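Local coordinates for protein soluble secreted antigen MPT53 (Mycobacterium tuberculosis, PDB 1LU4) that probably catalyses the oxidation of reduced, unfolded secreted proteins to form disulfide bonds, as an oxidoreductase of thioredoxin-like fold, at residues 71-74 against 75-79; 84-88 against 89-93. All coordinates share one frame; numbering follows the deposited sequence.

Contact 1 of 2, residues 71-74 against 75-79; sequences QSFV and SKYNL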
loop_
_atom_site.group_PDB
_atom_site.type_symbol
_atom_site.label_atom_id
_atom_site.label_comp_id
_atom_site.label_asym_id
_atom_site.label_seq_id
_atom_site.Cartn_x
_atom_site.Cartn_y
_atom_site.Cartn_z
ATOM N N GLN A 71 3.178 13.045 -3.525
ATOM C CA GLN A 71 1.960 13.772 -3.118
ATOM C C GLN A 71 1.057 14.059 -4.311
ATOM O O GLN A 71 -0.153 13.973 -4.222
ATOM C CB GLN A 71 2.365 15.107 -2.473
ATOM C CG GLN A 71 3.005 14.846 -1.125
ATOM C CD GLN A 71 3.503 16.114 -0.465
ATOM O OE1 GLN A 71 3.656 17.182 -1.096
ATOM N NE2 GLN A 71 3.718 16.037 0.826
ATOM N N SER A 72 1.645 14.430 -5.474
ATOM C CA SER A 72 0.779 14.672 -6.636
ATOM C C SER A 72 -0.013 13.456 -6.997
ATOM O O SER A 72 -1.162 13.583 -7.457
ATOM C CB SER A 72 1.675 15.078 -7.815
ATOM O OG SER A 72 2.170 16.372 -7.627
ATOM N N PHE A 73 0.605 12.265 -6.897
ATOM C CA PHE A 73 -0.079 11.025 -7.237
ATOM C C PHE A 73 -1.244 10.737 -6.277
ATOM O O PHE A 73 -2.349 10.446 -6.702
ATOM C CB PHE A 73 0.983 9.943 -7.206
ATOM C CG PHE A 73 0.546 8.552 -7.520
ATOM C CD1 PHE A 73 0.029 7.703 -6.537
ATOM C CD2 PHE A 73 0.670 8.015 -8.817
ATOM C CE1 PHE A 73 -0.279 6.381 -6.851
ATOM C CE2 PHE A 73 0.331 6.701 -9.105
ATOM C CZ PHE A 73 -0.145 5.853 -8.107
ATOM N N VAL A 74 -0.984 10.895 -4.965
ATOM C CA VAL A 74 -2.036 10.706 -3.988
ATOM C C VAL A 74 -3.175 11.673 -4.241
ATOM O O VAL A 74 -4.365 11.281 -4.126
ATOM C CB VAL A 74 -1.444 10.853 -2.561
ATOM C CG1 VAL A 74 -2.528 11.057 -1.519
ATOM C CG2 VAL A 74 -0.574 9.652 -2.189
ATOM N N SER A 75 -2.841 12.920 -4.565
ATOM C CA SER A 75 -3.892 13.937 -4.801
ATOM C C SER A 75 -4.684 13.619 -6.048
ATOM O O SER A 75 -5.903 13.704 -6.056
ATOM C CB SER A 75 -3.278 15.318 -4.916
ATOM O OG SER A 75 -2.746 15.718 -3.665
ATOM N N LYS A 76 -4.011 13.308 -7.162
ATOM C CA LYS A 76 -4.658 13.032 -8.432
ATOM C C LYS A 76 -5.659 11.891 -8.346
ATOM O O LYS A 76 -6.706 11.975 -8.957
ATOM C CB LYS A 76 -3.574 12.707 -9.472
ATOM C CG LYS A 76 -4.090 12.285 -10.851
ATOM C CD LYS A 76 -2.887 12.093 -11.776
ATOM C CE LYS A 76 -3.447 11.656 -13.149
ATOM N NZ LYS A 76 -2.297 11.440 -14.043
ATOM N N TYR A 77 -5.296 10.843 -7.578
ATOM C CA TYR A 77 -6.113 9.667 -7.507
ATOM C C TYR A 77 -6.920 9.580 -6.231
ATOM O O TYR A 77 -7.635 8.585 -6.028
ATOM C CB TYR A 77 -5.264 8.391 -7.701
ATOM C CG TYR A 77 -4.610 8.370 -9.061
ATOM C CD1 TYR A 77 -5.389 8.250 -10.202
ATOM C CD2 TYR A 77 -3.230 8.439 -9.224
ATOM C CE1 TYR A 77 -4.843 8.204 -11.485
ATOM C CE2 TYR A 77 -2.657 8.405 -10.500
ATOM C CZ TYR A 77 -3.457 8.278 -11.602
ATOM O OH TYR A 77 -2.932 8.267 -12.877
ATOM N N ASN A 78 -6.875 10.612 -5.411
ATOM C CA ASN A 78 -7.718 10.644 -4.194
ATOM C C ASN A 78 -7.483 9.418 -3.334
ATOM O O ASN A 78 -8.395 8.703 -2.916
ATOM C CB ASN A 78 -9.195 10.739 -4.605
ATOM C CG ASN A 78 -10.029 11.236 -3.472
ATOM O OD1 ASN A 78 -9.527 11.523 -2.376
ATOM N ND2 ASN A 78 -11.329 11.341 -3.697
ATOM N N LEU A 79 -6.210 9.159 -3.008
ATOM C CA LEU A 79 -5.858 8.004 -2.149
ATOM C C LEU A 79 -5.992 8.411 -0.702
ATOM O O LEU A 79 -5.061 8.890 -0.070
ATOM C CB LEU A 79 -4.443 7.500 -2.460
ATOM C CG LEU A 79 -4.219 7.121 -3.918
ATOM C CD1 LEU A 79 -2.787 6.615 -4.140
ATOM C CD2 LEU A 79 -5.150 6.018 -4.344
#
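Phe73 and Tyr77, one turn apart on helix 67-77, meet in a T-shaped stack near the helix end: the Tyr77 edge carrying CD2 and CE2 points into one face of Phe73, with centroids 5.0 Å apart and planes at 69°. Tyr77 CE2 lies 3.7 Å from Phe73 CE2 and equally near its CD2. With CG anti to the backbone N and beside the carbonyl carbon (chi1 180°), the Phe73 ring comes alongside Tyr77, and Leu79 CD1 reaches its CE1 at 3.7 Å. This side is tight, since Phe73 also packs on Ala43 of helix 37-52 and stacks with Trp32, while the phenol of Tyr77 turns its OH to Asn40. The other side is loose. Ser72, Ser75 and the fully extended Lys76 suit a surface in solvent, and there the backbone does the work, as in Ser75 N to Gln71 O at 2.9 Å. Asn78 takes positive phi (55°), a conformation asparagine tolerates well, and ends the helix in a Schellman motif, whose six-to-one bond runs from Leu79 N to Val74 O (3.0 Å). The chemistry is thus divided: one aromatic and aliphatic face binds the helix to the fold, and a backbone cap lets the chain turn so that Leu79 joins that face.

Contact 2 of 2, residues 84-88 against 89-93; sequences LNDAD and GVIWA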
loop_
_atom_site.group_PDB
_atom_site.type_symbol
_atom_site.label_atom_id
_atom_site.label_comp_id
_atom_site.label_asym_id
_atom_site.label_seq_id
_atom_site.Cartn_x
_atom_site.Cartn_y
_atom_site.Cartn_z
ATOM N N LEU A 84 3.192 6.233 2.913
ATOM C CA LEU A 84 4.485 6.357 3.562
ATOM C C LEU A 84 5.553 6.756 2.541
ATOM O O LEU A 84 5.593 6.219 1.440
ATOM C CB LEU A 84 4.916 5.021 4.210
ATOM C CG LEU A 84 3.860 4.530 5.255
ATOM C CD1 LEU A 84 4.333 3.234 5.888
ATOM C CD2 LEU A 84 3.578 5.559 6.336
ATOM N N ASN A 85 6.396 7.697 2.942
ATOM C CA ASN A 85 7.538 8.072 2.106
ATOM C C ASN A 85 8.700 7.169 2.511
ATOM O O ASN A 85 9.416 7.501 3.474
ATOM C CB ASN A 85 7.871 9.548 2.377
ATOM C CG ASN A 85 9.123 9.978 1.625
ATOM O OD1 ASN A 85 9.633 9.283 0.780
ATOM N ND2 ASN A 85 9.625 11.138 1.999
ATOM N N ASP A 86 8.850 6.030 1.867
ATOM C CA ASP A 86 9.903 5.088 2.239
ATOM C C ASP A 86 11.129 5.457 1.441
ATOM O O ASP A 86 11.555 4.776 0.505
ATOM C CB ASP A 86 9.458 3.666 1.913
ATOM C CG ASP A 86 10.441 2.602 2.378
ATOM O OD1 ASP A 86 11.136 2.793 3.368
ATOM O OD2 ASP A 86 10.501 1.539 1.742
ATOM N N ALA A 87 11.715 6.601 1.814
ATOM C CA ALA A 87 12.636 7.288 0.946
ATOM C C ALA A 87 13.840 6.415 0.630
ATOM O O ALA A 87 14.401 6.507 -0.459
ATOM C CB ALA A 87 13.100 8.590 1.623
ATOM N N ASP A 88 14.329 5.631 1.607
ATOM C CA ASP A 88 15.524 4.841 1.331
ATOM C C ASP A 88 15.195 3.374 1.089
ATOM O O ASP A 88 16.094 2.517 1.003
ATOM C CB ASP A 88 16.526 4.977 2.485
ATOM C CG ASP A 88 17.019 6.411 2.617
ATOM O OD1 ASP A 88 17.089 7.186 1.652
ATOM O OD2 ASP A 88 17.346 6.764 3.769
ATOM N N GLY A 89 13.929 3.025 0.911
ATOM C CA GLY A 89 13.580 1.673 0.595
ATOM C C GLY A 89 13.709 0.681 1.699
ATOM O O GLY A 89 13.707 -0.529 1.434
ATOM N N VAL A 90 13.810 1.118 2.944
ATOM C CA VAL A 90 13.972 0.182 4.047
ATOM C C VAL A 90 12.747 -0.702 4.255
ATOM O O VAL A 90 12.877 -1.890 4.510
ATOM C CB VAL A 90 14.362 0.977 5.312
ATOM C CG1 VAL A 90 14.281 0.147 6.597
ATOM C CG2 VAL A 90 15.782 1.562 5.173
ATOM N N ILE A 91 11.547 -0.104 4.163
ATOM C CA ILE A 91 10.357 -0.972 4.320
ATOM C C ILE A 91 10.185 -1.856 3.115
ATOM O O ILE A 91 9.849 -3.055 3.236
ATOM C CB ILE A 91 9.079 -0.106 4.577
ATOM C CG1 ILE A 91 9.296 0.816 5.799
ATOM C CG2 ILE A 91 7.871 -0.984 4.704
ATOM C CD1 ILE A 91 8.191 1.886 5.814
ATOM N N TRP A 92 10.448 -1.350 1.914
ATOM C CA TRP A 92 10.371 -2.164 0.710
ATOM C C TRP A 92 11.116 -3.411 0.758
ATOM O O TRP A 92 10.950 -4.544 0.520
ATOM C CB TRP A 92 10.788 -1.454 -0.533
ATOM C CG TRP A 92 9.726 -0.571 -1.038
ATOM C CD1 TRP A 92 9.112 0.454 -0.390
ATOM C CD2 TRP A 92 9.141 -0.639 -2.347
ATOM N NE1 TRP A 92 8.229 1.030 -1.144
ATOM C CE2 TRP A 92 8.195 0.406 -2.368
ATOM C CE3 TRP A 92 9.268 -1.412 -3.503
ATOM C CZ2 TRP A 92 7.307 0.847 -3.375
ATOM C CZ3 TRP A 92 8.438 -1.061 -4.567
ATOM C CH2 TRP A 92 7.544 -0.000 -4.454
ATOM N N ALA A 93 12.290 -3.169 1.506
ATOM C CA ALA A 93 13.664 -4.399 1.717
ATOM C C ALA A 93 12.977 -5.307 2.680
ATOM O O ALA A 93 13.129 -6.503 2.504
ATOM C CB ALA A 93 14.853 -3.728 2.119
HETATM O O HOH W 1 13.722 4.176 3.937
#
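Asp86 reaches across a tight turn to the first turn of helix 90-94, where its carboxylate receives backbone N-H groups. The turn is type I, closed by Gly89 N bonding to Asp86 O at 3.0 Å. Gly89, the N-cap, has positive phi, which suits glycine, and it brings no capping side chain of its own; Asp86 supplies the acceptors instead. Its CB lies 4.0 Å from Trp92 CD1 in the conformer given, one of two. CG stands anti to the backbone N (chi1 -175°), which carries the carboxylate over the helix start. OD1 accepts from Ile91 N at 3.0 Å, nearly straight (171°), and rests 3.6 Å from Ile91 CG1. OD2 accepts from Trp92 N at 2.9 Å, less certainly given the two conformers; both donors come on the syn side but some 25° out of the carboxylate plane. OD2 also lies 3.6 Å from Ile91 CB and faces the indole edge at Trp92 CD1, a doubtful approach for the same reason. A negative group here would probably be favoured by the helix dipole. A water accepts from both Asp88 N and Val90 N. On the hydrophobic side, Leu84 and Ile91 meet through their CD1 atoms (4.1 Å). Edge strand 82-85 thus passes through the turn into helix 90-94, whose Ile91, like Leu84, packs on Ile61 of strand 57-62 and Ala9 of strand 8-10.

In the fold
The two contacts follow each other in the chain: 71-79 ends helix 67-77 of a beta-alpha-beta unit, whose next strand, 82-85, opens 84-93. Their centres are 19 Å apart and their nearest atoms about 7 Å, so they do not touch. Contact 1 closes a helix at its C-terminal end; contact 2 starts one at its N-terminal end. Their relation to the thioredoxin-type CxxC also differs. Phe73 of contact 1 touches this motif of Cys36 and Cys39, the predicted redox-active pair, which is not disulfide-bonded here, whereas Trp92 of contact 2 lies near it without touching.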